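Local coordinates for protein alpha-ketoglutarate-dependent non-heme iron oxygenase EasH (Aspergillus japonicus, PDB 5M0T) that acts as an iron(II)- and 2-oxoglutarate-dependent oxygenase in the biosynthesis of the ergot alkaloid cycloclavine, at residues 155-160 / 223-228; 78-83 / 115-120; 20-25 / 101-106. All coordinates share one frame; numbering follows the deposited sequence.

Contact 1: 155-160 / 223-228. With AKG (2-oxoglutaric acid), chain D.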
ATOM      1  N   PHE A 155      -5.028  16.713  -7.160  1.00 38.36           N
ATOM      2  CA  PHE A 155      -5.965  17.816  -7.338  1.00 38.31           C
ATOM      3  C   PHE A 155      -5.484  18.918  -6.424  1.00 38.17           C
ATOM      4  O   PHE A 155      -5.735  18.858  -5.231  1.00 40.85           O
ATOM      5  CB  PHE A 155      -7.383  17.413  -6.928  1.00 37.71           C
ATOM      6  CG  PHE A 155      -7.983  16.314  -7.769  1.00 37.17           C
ATOM      7  CD1 PHE A 155      -7.642  14.988  -7.545  1.00 34.89           C
ATOM      8  CD2 PHE A 155      -8.949  16.602  -8.733  1.00 36.58           C
ATOM      9  CE1 PHE A 155      -8.209  13.973  -8.299  1.00 35.18           C
ATOM     10  CE2 PHE A 155      -9.519  15.589  -9.496  1.00 36.08           C
ATOM     11  CZ  PHE A 155      -9.155  14.277  -9.277  1.00 35.54           C
ATOM     12  N   LEU A 156      -4.784  19.915  -6.962  1.00 37.59           N
ATOM     13  CA  LEU A 156      -4.197  20.965  -6.136  1.00 37.22           C
ATOM     14  C   LEU A 156      -5.018  22.236  -6.247  1.00 38.21           C
ATOM     15  O   LEU A 156      -4.917  22.973  -7.226  1.00 41.39           O
ATOM     16  CB  LEU A 156      -2.728  21.201  -6.506  1.00 37.92           C
ATOM     17  CG  LEU A 156      -1.900  21.933  -5.416  1.00 39.57           C
ATOM     18  CD1 LEU A 156      -0.396  21.742  -5.611  1.00 40.84           C
ATOM     19  CD2 LEU A 156      -2.217  23.423  -5.338  1.00 39.11           C
ATOM     20  N   THR A 157      -5.815  22.506  -5.224  1.00 38.33           N
ATOM     21  CA  THR A 157      -6.764  23.599  -5.263  1.00 39.08           C
ATOM     22  C   THR A 157      -6.165  24.867  -4.652  1.00 39.54           C
ATOM     23  O   THR A 157      -5.552  24.825  -3.586  1.00 42.43           O
ATOM     24  CB  THR A 157      -8.047  23.214  -4.500  1.00 39.11           C
ATOM     25  OG1 THR A 157      -8.531  21.960  -4.982  1.00 41.25           O
ATOM     26  CG2 THR A 157      -9.107  24.281  -4.647  1.00 40.51           C
ATOM     27  N   ALA A 158      -6.375  25.992  -5.330  1.00 39.60           N
ATOM     28  CA  ALA A 158      -6.015  27.297  -4.810  1.00 39.47           C
ATOM     29  C   ALA A 158      -7.054  27.745  -3.768  1.00 41.42           C
ATOM     30  O   ALA A 158      -8.243  27.830  -4.060  1.00 42.32           O
ATOM     31  CB  ALA A 158      -5.908  28.307  -5.945  1.00 39.57           C
ATOM     32  N   LEU A 159      -6.595  28.008  -2.550  1.00 42.11           N
ATOM     33  CA  LEU A 159      -7.453  28.509  -1.478  1.00 43.20           C
ATOM     34  C   LEU A 159      -7.301  30.004  -1.251  1.00 44.73           C
ATOM     35  O   LEU A 159      -8.081  30.576  -0.485  1.00 46.58           O
ATOM     36  CB  LEU A 159      -7.176  27.752  -0.180  1.00 42.99           C
ATOM     37  CG  LEU A 159      -7.432  26.244  -0.204  1.00 41.45           C
ATOM     38  CD1 LEU A 159      -7.056  25.617   1.129  1.00 41.42           C
ATOM     39  CD2 LEU A 159      -8.890  25.943  -0.554  1.00 42.64           C
ATOM     40  N   THR A 160      -6.270  30.601  -1.860  1.00 44.57           N
ATOM     41  CA  THR A 160      -6.140  32.043  -2.033  1.00 45.59           C
ATOM     42  C   THR A 160      -5.853  32.266  -3.516  1.00 44.33           C
ATOM     43  O   THR A 160      -5.703  31.298  -4.264  1.00 43.49           O
ATOM     44  CB  THR A 160      -4.931  32.604  -1.263  1.00 47.79           C
ATOM     45  OG1 THR A 160      -3.734  31.970  -1.734  1.00 45.49           O
ATOM     46  CG2 THR A 160      -5.068  32.388   0.233  1.00 48.91           C
ATOM     47  N   ARG A 223      -2.028  30.089  -0.095  1.00 47.52           N
ATOM     48  CA  ARG A 223      -2.516  28.834   0.478  1.00 46.97           C
ATOM     49  C   ARG A 223      -2.990  27.890  -0.621  1.00 43.62           C
ATOM     50  O   ARG A 223      -3.933  28.204  -1.342  1.00 41.68           O
ATOM     51  CB  ARG A 223      -3.653  29.093   1.461  1.00 53.99           C
ATOM     52  CG  ARG A 223      -4.202  27.813   2.084  1.00 58.46           C
ATOM     53  CD  ARG A 223      -4.795  27.950   3.482  1.00 66.81           C
ATOM     54  NE  ARG A 223      -5.441  29.227   3.783  1.00 72.36           N
ATOM     55  CZ  ARG A 223      -6.174  29.454   4.876  1.00 82.44           C
ATOM     56  NH1 ARG A 223      -6.387  28.496   5.786  1.00 84.14           N
ATOM     57  NH2 ARG A 223      -6.719  30.652   5.056  1.00 91.95           N
ATOM     58  N   GLY A 224      -2.322  26.750  -0.747  1.00 41.15           N
ATOM     59  CA  GLY A 224      -2.709  25.696  -1.686  1.00 40.69           C
ATOM     60  C   GLY A 224      -3.255  24.484  -0.959  1.00 40.75           C
ATOM     61  O   GLY A 224      -3.060  24.345   0.250  1.00 41.24           O
ATOM     62  N   PHE A 225      -3.920  23.599  -1.703  1.00 38.62           N
ATOM     63  CA  PHE A 225      -4.598  22.431  -1.130  1.00 39.04           C
ATOM     64  C   PHE A 225      -4.376  21.213  -2.017  1.00 38.67           C
ATOM     65  O   PHE A 225      -5.222  20.903  -2.852  1.00 37.56           O
ATOM     66  CB  PHE A 225      -6.085  22.786  -0.972  1.00 40.08           C
ATOM     67  CG  PHE A 225      -6.975  21.657  -0.548  1.00 41.90           C
ATOM     68  CD1 PHE A 225      -6.534  20.626   0.265  1.00 43.81           C
ATOM     69  CD2 PHE A 225      -8.303  21.658  -0.943  1.00 45.62           C
ATOM     70  CE1 PHE A 225      -7.387  19.607   0.641  1.00 44.76           C
ATOM     71  CE2 PHE A 225      -9.155  20.643  -0.570  1.00 46.97           C
ATOM     72  CZ  PHE A 225      -8.698  19.615   0.223  1.00 46.78           C
ATOM     73  N   PRO A 226      -3.205  20.555  -1.891  1.00 39.30           N
ATOM     74  CA  PRO A 226      -2.980  19.307  -2.614  1.00 37.46           C
ATOM     75  C   PRO A 226      -3.830  18.181  -2.064  1.00 38.57           C
ATOM     76  O   PRO A 226      -3.880  17.982  -0.864  1.00 39.89           O
ATOM     77  CB  PRO A 226      -1.494  19.003  -2.362  1.00 37.37           C
ATOM     78  CG  PRO A 226      -1.153  19.791  -1.140  1.00 40.08           C
ATOM     79  CD  PRO A 226      -1.942  21.054  -1.315  1.00 40.72           C
ATOM     80  N   LEU A 227      -4.496  17.456  -2.949  1.00 37.54           N
ATOM     81  CA  LEU A 227      -5.255  16.289  -2.578  1.00 38.66           C
ATOM     82  C   LEU A 227      -4.830  15.207  -3.553  1.00 40.31           C
ATOM     83  O   LEU A 227      -5.123  15.290  -4.756  1.00 39.40           O
ATOM     84  CB  LEU A 227      -6.753  16.616  -2.664  1.00 39.77           C
ATOM     85  CG  LEU A 227      -7.791  15.595  -2.208  1.00 40.43           C
ATOM     86  CD1 LEU A 227      -9.157  16.273  -2.222  1.00 45.55           C
ATOM     87  CD2 LEU A 227      -7.813  14.351  -3.094  1.00 40.82           C
ATOM     88  N   ILE A 228      -4.131  14.195  -3.044  1.00 39.27           N
ATOM     89  CA  ILE A 228      -3.510  13.198  -3.913  1.00 35.65           C
ATOM     90  C   ILE A 228      -4.206  11.852  -3.775  1.00 35.11           C
ATOM     91  O   ILE A 228      -4.210  11.246  -2.699  1.00 35.64           O
ATOM     92  CB  ILE A 228      -1.999  13.085  -3.655  1.00 33.68           C
ATOM     93  CG1 ILE A 228      -1.375  14.483  -3.534  1.00 34.18           C
ATOM     94  CG2 ILE A 228      -1.335  12.295  -4.764  1.00 32.51           C
ATOM     95  CD1 ILE A 228       0.119  14.498  -3.261  1.00 34.24           C
TER
HETATM   96  C1  AKG D 302       4.618  18.689  -3.145  1.00 48.84           C
HETATM   97  O1  AKG D 302       4.798  17.538  -3.539  1.00 43.42           O
HETATM   98  O2  AKG D 302       4.842  19.094  -1.917  1.00 57.14           O
HETATM   99  C2  AKG D 302       4.092  19.812  -4.051  1.00 51.08           C
HETATM  100  O5  AKG D 302       4.239  19.689  -5.252  1.00 37.44           O
HETATM  101  C3  AKG D 302       3.387  21.012  -3.471  1.00 44.68           C
HETATM  102  C4  AKG D 302       3.078  22.070  -4.517  1.00 38.04           C
HETATM  103  C5  AKG D 302       2.402  23.299  -3.975  1.00 49.99           C
HETATM  104  O3  AKG D 302       1.967  23.231  -2.738  1.00 52.71           O
HETATM  105  O4  AKG D 302       2.264  24.288  -4.658  1.00 41.12           O
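Phe155 and Leu227 open an antiparallel ladder that runs on through Leu156-Pro226 and Thr157-Phe225 to Ala158-Gly224, the strand axes running at 161° and approaching to 4.3 Å. The hydrogen-bonded pairs are Phe155-Leu227 and Thr157-Phe225. Phe155 N reaches Leu227 O at 2.8 Å and Thr157 N reaches Phe225 O at 2.9 Å, while the return bond from Phe225 N to Thr157 O is strongly bent and weak. Proline has no N-H to give, and Pro226 accordingly occupies a non-hydrogen-bonded position, where Leu156 CA sends a C-H to Phe225 O. On that face Leu156, its CG anti to the backbone N (chi1 -161°), sets CG against the proline and points CD1 at 2-oxoglutarate C5, 3.6 Å away. The other face is packed with Phe155, Thr157, Phe225 and Leu227. The Phe155 ring turns its edge to Leu227 O, and Thr157 lies alongside the Phe225 ring with CB against CD2. Leu159, already past the strand, slants over the sheet so that CD1 touches Phe225 CB and Arg223 CG, both at 3.7 Å. The buried ladder is close-packed; at the partly exposed end, Thr160 CG2 rests on Arg223 CB while Thr160 OG1 accepts a nearly straight bond from Arg223 N (3.0 Å, 164°). Leu159 N donates to Arg223 O. The arginine chain bends at chi3, and its guanidinium forms salt bridges with Asp53 and Glu121. Strand 152-158 is flanked by strand 201-205 and strand 222-231 by strand 112-122, while helix 42-52 covers the Leu159-Phe225 face, with Phe48 stacked on Phe225.

Contact 2: 78-83 / 115-120. With AKG (2-oxoglutaric acid), chain D.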
ATOM      1  N   SER A  78      -1.845  17.988   7.488  1.00 55.02           N
ATOM      2  CA  SER A  78      -2.233  16.803   6.739  1.00 53.61           C
ATOM      3  C   SER A  78      -3.223  15.958   7.563  1.00 55.45           C
ATOM      4  O   SER A  78      -3.731  16.424   8.558  1.00 58.92           O
ATOM      5  CB  SER A  78      -0.979  16.041   6.337  1.00 51.96           C
ATOM      6  OG  SER A  78      -0.170  16.863   5.519  1.00 53.51           O
ATOM      7  N   SER A  79      -3.525  14.737   7.133  1.00 58.35           N
ATOM      8  CA  SER A  79      -4.592  13.929   7.752  1.00 61.91           C
ATOM      9  C   SER A  79      -5.879  14.774   7.960  1.00 63.70           C
ATOM     10  O   SER A  79      -6.417  14.886   9.076  1.00 65.60           O
ATOM     11  CB  SER A  79      -4.082  13.307   9.062  1.00 66.87           C
ATOM     12  OG  SER A  79      -2.889  12.565   8.839  1.00 57.98           O
ATOM     13  N   LEU A  80      -6.327  15.379   6.856  1.00 59.46           N
ATOM     14  CA  LEU A  80      -7.447  16.327   6.827  1.00 59.25           C
ATOM     15  C   LEU A  80      -8.842  15.694   6.962  1.00 57.45           C
ATOM     16  O   LEU A  80      -9.800  16.416   7.212  1.00 56.42           O
ATOM     17  CB  LEU A  80      -7.414  17.166   5.547  1.00 59.55           C
ATOM     18  CG  LEU A  80      -6.179  18.037   5.289  1.00 62.94           C
ATOM     19  CD1 LEU A  80      -6.243  18.697   3.919  1.00 61.31           C
ATOM     20  CD2 LEU A  80      -6.035  19.090   6.369  1.00 67.82           C
ATOM     21  N   PRO A  81      -8.974  14.363   6.799  1.00 54.70           N
ATOM     22  CA  PRO A  81     -10.224  13.760   7.273  1.00 57.03           C
ATOM     23  C   PRO A  81     -10.497  13.982   8.766  1.00 63.01           C
ATOM     24  O   PRO A  81     -11.666  14.030   9.183  1.00 65.39           O
ATOM     25  CB  PRO A  81     -10.017  12.278   6.985  1.00 54.74           C
ATOM     26  CG  PRO A  81      -9.170  12.265   5.769  1.00 52.65           C
ATOM     27  CD  PRO A  81      -8.216  13.418   5.956  1.00 52.78           C
ATOM     28  N   LEU A  82      -9.435  14.128   9.557  1.00 65.77           N
ATOM     29  CA  LEU A  82      -9.566  14.340  11.003  1.00 69.33           C
ATOM     30  C   LEU A  82     -10.055  15.746  11.361  1.00 68.30           C
ATOM     31  O   LEU A  82     -10.635  15.935  12.422  1.00 72.48           O
ATOM     32  CB  LEU A  82      -8.225  14.070  11.710  1.00 73.09           C
ATOM     33  CG  LEU A  82      -8.310  13.112  12.906  1.00 81.59           C
ATOM     34  CD1 LEU A  82      -6.894  12.866  13.412  1.00 86.22           C
ATOM     35  CD2 LEU A  82      -9.227  13.602  14.030  1.00 87.68           C
ATOM     36  N   PHE A  83      -9.841  16.717  10.468  1.00 66.98           N
ATOM     37  CA  PHE A  83     -10.060  18.140  10.761  1.00 68.96           C
ATOM     38  C   PHE A  83     -11.176  18.825   9.960  1.00 66.37           C
ATOM     39  O   PHE A  83     -11.584  19.927  10.328  1.00 66.53           O
ATOM     40  CB  PHE A  83      -8.753  18.909  10.568  1.00 68.57           C
ATOM     41  CG  PHE A  83      -7.583  18.313  11.313  1.00 72.84           C
ATOM     42  CD1 PHE A  83      -7.492  18.416  12.699  1.00 74.42           C
ATOM     43  CD2 PHE A  83      -6.568  17.634  10.634  1.00 77.69           C
ATOM     44  CE1 PHE A  83      -6.425  17.872  13.398  1.00 75.75           C
ATOM     45  CE2 PHE A  83      -5.494  17.079  11.332  1.00 77.75           C
ATOM     46  CZ  PHE A  83      -5.419  17.209  12.715  1.00 77.65           C
ATOM     47  N   THR A 115      -3.940   8.950  -0.715  1.00 39.72           N
ATOM     48  CA  THR A 115      -2.607   8.726  -0.151  1.00 40.15           C
ATOM     49  C   THR A 115      -2.233   9.870   0.816  1.00 41.50           C
ATOM     50  O   THR A 115      -1.784   9.613   1.942  1.00 41.77           O
ATOM     51  CB  THR A 115      -1.523   8.435  -1.207  1.00 40.26           C
ATOM     52  OG1 THR A 115      -0.270   8.226  -0.549  1.00 42.47           O
ATOM     53  CG2 THR A 115      -1.356   9.551  -2.221  1.00 42.38           C
ATOM     54  N   THR A 116      -2.463  11.114   0.402  1.00 40.72           N
ATOM     55  CA  THR A 116      -2.177  12.270   1.243  1.00 43.11           C
ATOM     56  C   THR A 116      -2.953  13.488   0.788  1.00 41.66           C
ATOM     57  O   THR A 116      -3.227  13.657  -0.387  1.00 43.01           O
ATOM     58  CB  THR A 116      -0.646  12.601   1.315  1.00 45.70           C
ATOM     59  OG1 THR A 116      -0.416  13.779   2.112  1.00 50.35           O
ATOM     60  CG2 THR A 116      -0.037  12.812  -0.069  1.00 43.73           C
ATOM     61  N   SER A 117      -3.314  14.334   1.734  1.00 42.65           N
ATOM     62  CA  SER A 117      -3.870  15.633   1.430  1.00 43.76           C
ATOM     63  C   SER A 117      -3.375  16.607   2.473  1.00 44.28           C
ATOM     64  O   SER A 117      -3.297  16.263   3.657  1.00 46.60           O
ATOM     65  CB  SER A 117      -5.407  15.589   1.443  1.00 46.01           C
ATOM     66  OG  SER A 117      -5.932  16.751   0.830  1.00 48.59           O
ATOM     67  N   SER A 118      -3.041  17.814   2.032  1.00 43.24           N
ATOM     68  CA  SER A 118      -2.491  18.829   2.909  1.00 45.78           C
ATOM     69  C   SER A 118      -3.014  20.183   2.532  1.00 45.78           C
ATOM     70  O   SER A 118      -3.435  20.397   1.405  1.00 45.31           O
ATOM     71  CB  SER A 118      -0.948  18.860   2.827  1.00 47.81           C
ATOM     72  OG  SER A 118      -0.395  17.545   2.883  1.00 48.55           O
ATOM     73  N   VAL A 119      -2.999  21.092   3.492  1.00 48.58           N
ATOM     74  CA  VAL A 119      -3.044  22.513   3.208  1.00 49.24           C
ATOM     75  C   VAL A 119      -1.603  23.001   3.316  1.00 49.78           C
ATOM     76  O   VAL A 119      -0.953  22.755   4.335  1.00 49.42           O
ATOM     77  CB  VAL A 119      -3.956  23.237   4.203  1.00 50.90           C
ATOM     78  CG1 VAL A 119      -3.993  24.735   3.929  1.00 49.70           C
ATOM     79  CG2 VAL A 119      -5.351  22.609   4.141  1.00 53.46           C
ATOM     80  N   LEU A 120      -1.109  23.665   2.268  1.00 48.36           N
ATOM     81  CA  LEU A 120       0.270  24.147   2.218  1.00 47.72           C
ATOM     82  C   LEU A 120       0.304  25.663   2.018  1.00 47.79           C
ATOM     83  O   LEU A 120       0.011  26.152   0.926  1.00 49.78           O
ATOM     84  CB  LEU A 120       1.057  23.442   1.104  1.00 46.29           C
ATOM     85  CG  LEU A 120       1.247  21.911   1.174  1.00 47.07           C
ATOM     86  CD1 LEU A 120       2.103  21.441   0.000  1.00 44.96           C
ATOM     87  CD2 LEU A 120       1.855  21.424   2.488  1.00 49.49           C
TER
HETATM   88  C1  AKG D 302       4.618  18.689  -3.145  1.00 48.84           C
HETATM   89  O1  AKG D 302       4.798  17.538  -3.539  1.00 43.42           O
HETATM   90  O2  AKG D 302       4.842  19.094  -1.917  1.00 57.14           O
HETATM   91  C2  AKG D 302       4.092  19.812  -4.051  1.00 51.08           C
HETATM   92  O5  AKG D 302       4.239  19.689  -5.252  1.00 37.44           O
HETATM   93  C3  AKG D 302       3.387  21.012  -3.471  1.00 44.68           C
HETATM   94  C4  AKG D 302       3.078  22.070  -4.517  1.00 38.04           C
HETATM   95  C5  AKG D 302       2.402  23.299  -3.975  1.00 49.99           C
HETATM   96  O3  AKG D 302       1.967  23.231  -2.738  1.00 52.71           O
HETATM   97  O4  AKG D 302       2.264  24.288  -4.658  1.00 41.12           O
HETATM   98  O   HOH W   1      -5.260  14.384   4.508  1.00 45.26           O
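The edge of the major sheet of this cupin-type fold is where Ser78, just beyond strand 75-77, meets Ser118 of the broken strand 112-122. Ser118 OG donates to Ser78 OG at 2.7 Å; both hydroxyls lie beside their own backbone N (chi1 -61° in Ser78, -46° in Ser118), and Ser78 OG is also hydrogen-bonded to Gln76. Close by, Ser78 CA makes a C-H contact with Ser117 O at 3.3 Å. A water donates to Ser117 O and accepts from Leu80 N, each at 2.8 Å, bridging the turn to the strand. Leu80 lays CD1 across the strand, 3.7 Å from Ser117 OG and 4.0 Å from Val119 CG2. Ser117 OG is held by Pro226 O of the next strand. From the other side of the strand, Leu120 sends CD1 to within 3.3 Å of 2-oxoglutarate O3. Thr115 and Thr116, both opposite Ile228, form a classic beta bulge. The second subunit covers the turn, its Asp275 bonding to Ser78 and Ser79. The type I turn 79-82 after edge strand 75-77, packed on strand 112-122 of the major sheet, is consistent with the double-stranded beta-helix (jelly-roll) core of cupin-type 2-oxoglutarate oxygenases.

Contact 3: 20-25 / 101-106. With ZN (zinc ion), chain F.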
ATOM      1  N   GLY A  20     -16.702  18.357 -17.751  1.00 43.83           N
ATOM      2  CA  GLY A  20     -16.896  16.966 -17.375  1.00 44.92           C
ATOM      3  C   GLY A  20     -15.574  16.224 -17.413  1.00 42.00           C
ATOM      4  O   GLY A  20     -14.573  16.745 -17.898  1.00 37.67           O
ATOM      5  N   ASP A  21     -15.606  14.987 -16.930  1.00 42.04           N
ATOM      6  CA  ASP A  21     -14.404  14.188 -16.749  1.00 42.18           C
ATOM      7  C   ASP A  21     -13.742  13.701 -18.040  1.00 42.71           C
ATOM      8  O   ASP A  21     -12.512  13.645 -18.095  1.00 43.36           O
ATOM      9  CB  ASP A  21     -14.624  13.028 -15.764  1.00 46.24           C
ATOM     10  CG  ASP A  21     -15.830  12.155 -16.096  1.00 50.20           C
ATOM     11  OD1 ASP A  21     -15.687  10.904 -16.081  1.00 49.30           O
ATOM     12  OD2 ASP A  21     -16.915  12.743 -16.310  1.00 55.86           O
ATOM     13  N   GLU A  22     -14.530  13.392 -19.075  1.00 41.38           N
ATOM     14  CA  GLU A  22     -13.973  12.939 -20.351  1.00 41.69           C
ATOM     15  C   GLU A  22     -13.064  14.013 -20.972  1.00 39.22           C
ATOM     16  O   GLU A  22     -11.937  13.744 -21.357  1.00 37.25           O
ATOM     17  CB  GLU A  22     -15.072  12.563 -21.351  1.00 47.22           C
ATOM     18  CG  GLU A  22     -15.941  11.388 -20.937  1.00 52.19           C
ATOM     19  CD  GLU A  22     -17.197  11.763 -20.138  1.00 61.51           C
ATOM     20  OE1 GLU A  22     -17.297  12.867 -19.546  1.00 63.35           O
ATOM     21  OE2 GLU A  22     -18.135  10.932 -20.079  1.00 74.67           O
ATOM     22  N   ALA A  23     -13.574  15.232 -21.061  1.00 39.88           N
ATOM     23  CA  ALA A  23     -12.835  16.343 -21.641  1.00 40.61           C
ATOM     24  C   ALA A  23     -11.613  16.691 -20.806  1.00 38.60           C
ATOM     25  O   ALA A  23     -10.560  16.954 -21.348  1.00 40.07           O
ATOM     26  CB  ALA A  23     -13.742  17.547 -21.794  1.00 41.93           C
ATOM     27  N   ILE A  24     -11.752  16.661 -19.489  1.00 38.60           N
ATOM     28  CA  ILE A  24     -10.636  16.949 -18.582  1.00 38.19           C
ATOM     29  C   ILE A  24      -9.583  15.838 -18.646  1.00 38.19           C
ATOM     30  O   ILE A  24      -8.362  16.123 -18.670  1.00 34.32           O
ATOM     31  CB  ILE A  24     -11.135  17.175 -17.136  1.00 38.94           C
ATOM     32  CG1 ILE A  24     -11.986  18.450 -17.101  1.00 43.19           C
ATOM     33  CG2 ILE A  24      -9.964  17.296 -16.159  1.00 38.01           C
ATOM     34  CD1 ILE A  24     -12.803  18.648 -15.856  1.00 44.77           C
ATOM     35  N   PHE A  25     -10.047  14.586 -18.699  1.00 36.45           N
ATOM     36  CA  PHE A  25      -9.139  13.461 -18.799  1.00 37.73           C
ATOM     37  C   PHE A  25      -8.305  13.475 -20.071  1.00 40.08           C
ATOM     38  O   PHE A  25      -7.139  13.063 -20.041  1.00 40.09           O
ATOM     39  CB  PHE A  25      -9.847  12.114 -18.663  1.00 37.76           C
ATOM     40  CG  PHE A  25      -8.880  10.953 -18.555  1.00 37.04           C
ATOM     41  CD1 PHE A  25      -8.064  10.829 -17.426  1.00 35.00           C
ATOM     42  CD2 PHE A  25      -8.757  10.019 -19.578  1.00 36.48           C
ATOM     43  CE1 PHE A  25      -7.160   9.788 -17.315  1.00 35.84           C
ATOM     44  CE2 PHE A  25      -7.861   8.974 -19.476  1.00 37.07           C
ATOM     45  CZ  PHE A  25      -7.049   8.857 -18.345  1.00 37.94           C
ATOM     46  N   CYS A 101     -10.423   9.682 -11.407  1.00 37.30           N
ATOM     47  CA  CYS A 101      -9.689   8.571 -10.795  1.00 36.76           C
ATOM     48  C   CYS A 101     -10.025   7.222 -11.450  1.00 38.33           C
ATOM     49  O   CYS A 101      -9.121   6.419 -11.688  1.00 35.68           O
ATOM     50  CB  CYS A 101      -9.933   8.517  -9.289  1.00 36.34           C
ATOM     51  SG  CYS A 101      -9.230   9.922  -8.377  1.00 35.33           S
ATOM     52  N   LYS A 102     -11.308   6.981 -11.742  1.00 39.66           N
ATOM     53  CA  LYS A 102     -11.708   5.752 -12.426  1.00 42.36           C
ATOM     54  C   LYS A 102     -11.026   5.611 -13.778  1.00 41.08           C
ATOM     55  O   LYS A 102     -10.604   4.530 -14.138  1.00 39.65           O
ATOM     56  CB  LYS A 102     -13.224   5.678 -12.619  1.00 47.53           C
ATOM     57  CG  LYS A 102     -13.982   5.294 -11.360  1.00 52.98           C
ATOM     58  CD  LYS A 102     -15.478   5.215 -11.621  1.00 57.43           C
ATOM     59  CE  LYS A 102     -16.274   5.283 -10.330  1.00 63.42           C
ATOM     60  NZ  LYS A 102     -17.663   5.709 -10.650  1.00 71.42           N
ATOM     61  N   ARG A 103     -10.909   6.714 -14.512  1.00 41.33           N
ATOM     62  CA  ARG A 103     -10.244   6.699 -15.807  1.00 42.78           C
ATOM     63  C   ARG A 103      -8.729   6.536 -15.706  1.00 39.82           C
ATOM     64  O   ARG A 103      -8.150   5.824 -16.500  1.00 39.70           O
ATOM     65  CB  ARG A 103     -10.568   7.962 -16.592  1.00 45.84           C
ATOM     66  CG  ARG A 103     -11.930   7.914 -17.240  1.00 50.21           C
ATOM     67  CD  ARG A 103     -12.279   9.233 -17.896  1.00 55.26           C
ATOM     68  NE  ARG A 103     -13.707   9.485 -17.782  1.00 61.55           N
ATOM     69  CZ  ARG A 103     -14.644   8.847 -18.478  1.00 68.44           C
ATOM     70  NH1 ARG A 103     -14.335   7.927 -19.403  1.00 66.71           N
ATOM     71  NH2 ARG A 103     -15.921   9.156 -18.262  1.00 73.51           N
ATOM     72  N   LEU A 104      -8.088   7.215 -14.761  1.00 37.63           N
ATOM     73  CA  LEU A 104      -6.630   7.107 -14.618  1.00 36.37           C
ATOM     74  C   LEU A 104      -6.218   5.725 -14.107  1.00 35.67           C
ATOM     75  O   LEU A 104      -5.333   5.080 -14.685  1.00 34.81           O
ATOM     76  CB  LEU A 104      -6.070   8.195 -13.711  1.00 34.78           C
ATOM     77  CG  LEU A 104      -4.540   8.356 -13.773  1.00 34.65           C
ATOM     78  CD1 LEU A 104      -4.090   8.927 -15.112  1.00 34.35           C
ATOM     79  CD2 LEU A 104      -4.080   9.243 -12.611  1.00 33.57           C
ATOM     80  N   PHE A 105      -6.884   5.270 -13.049  1.00 34.87           N
ATOM     81  CA  PHE A 105      -6.467   4.076 -12.326  1.00 35.11           C
ATOM     82  C   PHE A 105      -7.137   2.776 -12.753  1.00 36.39           C
ATOM     83  O   PHE A 105      -6.580   1.703 -12.537  1.00 37.78           O
ATOM     84  CB  PHE A 105      -6.668   4.293 -10.825  1.00 34.23           C
ATOM     85  CG  PHE A 105      -5.881   5.445 -10.274  1.00 33.14           C
ATOM     86  CD1 PHE A 105      -4.507   5.471 -10.378  1.00 32.63           C
ATOM     87  CD2 PHE A 105      -6.515   6.496  -9.640  1.00 33.02           C
ATOM     88  CE1 PHE A 105      -3.770   6.533  -9.857  1.00 32.28           C
ATOM     89  CE2 PHE A 105      -5.781   7.558  -9.115  1.00 33.07           C
ATOM     90  CZ  PHE A 105      -4.403   7.582  -9.226  1.00 31.81           C
ATOM     91  N   GLY A 106      -8.329   2.851 -13.333  1.00 38.35           N
ATOM     92  CA  GLY A 106      -9.056   1.662 -13.745  1.00 39.43           C
ATOM     93  C   GLY A 106      -8.287   0.697 -14.630  1.00 41.51           C
ATOM     94  O   GLY A 106      -8.345  -0.512 -14.402  1.00 47.06           O
TER
HETATM   95 ZN    ZN F 304     -19.152  12.265 -18.951  1.00 65.98          ZN
HETATM   96  O   HOH W   2     -19.129  11.708 -17.028  0.50 30.86           O
HETATM   97  O   HOH W   3     -20.089  12.312 -20.713  1.00 50.18           O
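Asp21 CG stands between its backbone N and carbonyl carbon (chi1 52°), and Arg103, bent at chi3 (-146°), swings its guanidinium over to meet it at the start of helix 21-31. The two side chains cross at about a right angle. Arg103 grips side-on, with NE (3.0 Å) and NH2 (2.8 Å) both directed to the single atom Asp21 OD1. The oxygen lies close to the guanidinium plane, yet both donors approach it from the same face of the carboxylate, well above that plane. Glu22 comes over one face of the guanidinium, its CG lying toward the rim, 3.5 Å from Arg103 NH2. Its chain bends at chi2 and carries the carboxylate on to a zinc ion, which both Glu22 OE1 and Glu22 OE2 bind at 2.0 Å along with two waters. One of these waters donates a short bond to Asp21 OD2, so Asp21 faces the arginine with one oxygen and the metal's second shell with the other. The nearby cations probably favour ionised carboxylates here. One turn further along, Phe25 has its CG anti to the backbone N, bringing one ring face against the arginine's aliphatic stem: Arg103 CB sits over the centre of that face, 3.7 Å from the centroid, in a CH-pi contact. At the ring edge Phe25 CE1 meets Leu104 CD1 at 3.9 Å. Ile24 and Phe25 also rest on Leu100 of the same helix 95-105. This is a surface crossing of two helices, in which the axes of segments 21-25 and 101-105 approach to 10.6 Å at 44° and a CH-pi contact lies beside a salt bridge at the first turn of helix 21-31; its zinc site is separate from the catalytic iron.

How the contacts relate
From the N terminus, contact 3 comes first, joining helix 21-31 to helix 95-105 and closing a loop of 75 residues. Residues 78-83 fall inside it, but their partner segment 115-120 follows, so contacts 2 and 3 cross without touching. Contact 2 closes a loop of 31 residues, more than half helical, tying the turn after strand 75-77 to strand 112-122. Contact 1 opens after both and spans the 62 residues between segments 155-160 and 223-228, on strands 152-158 and 222-231. Contacts 1 and 2 join: strands 222-231 and 112-122 are neighbours, Gly224 O probably accepts from Leu120 N, and both reach 2-oxoglutarate. Contact 3, about 19 Å from contact 1 between centres, meets it where Cys101 packs against Phe155.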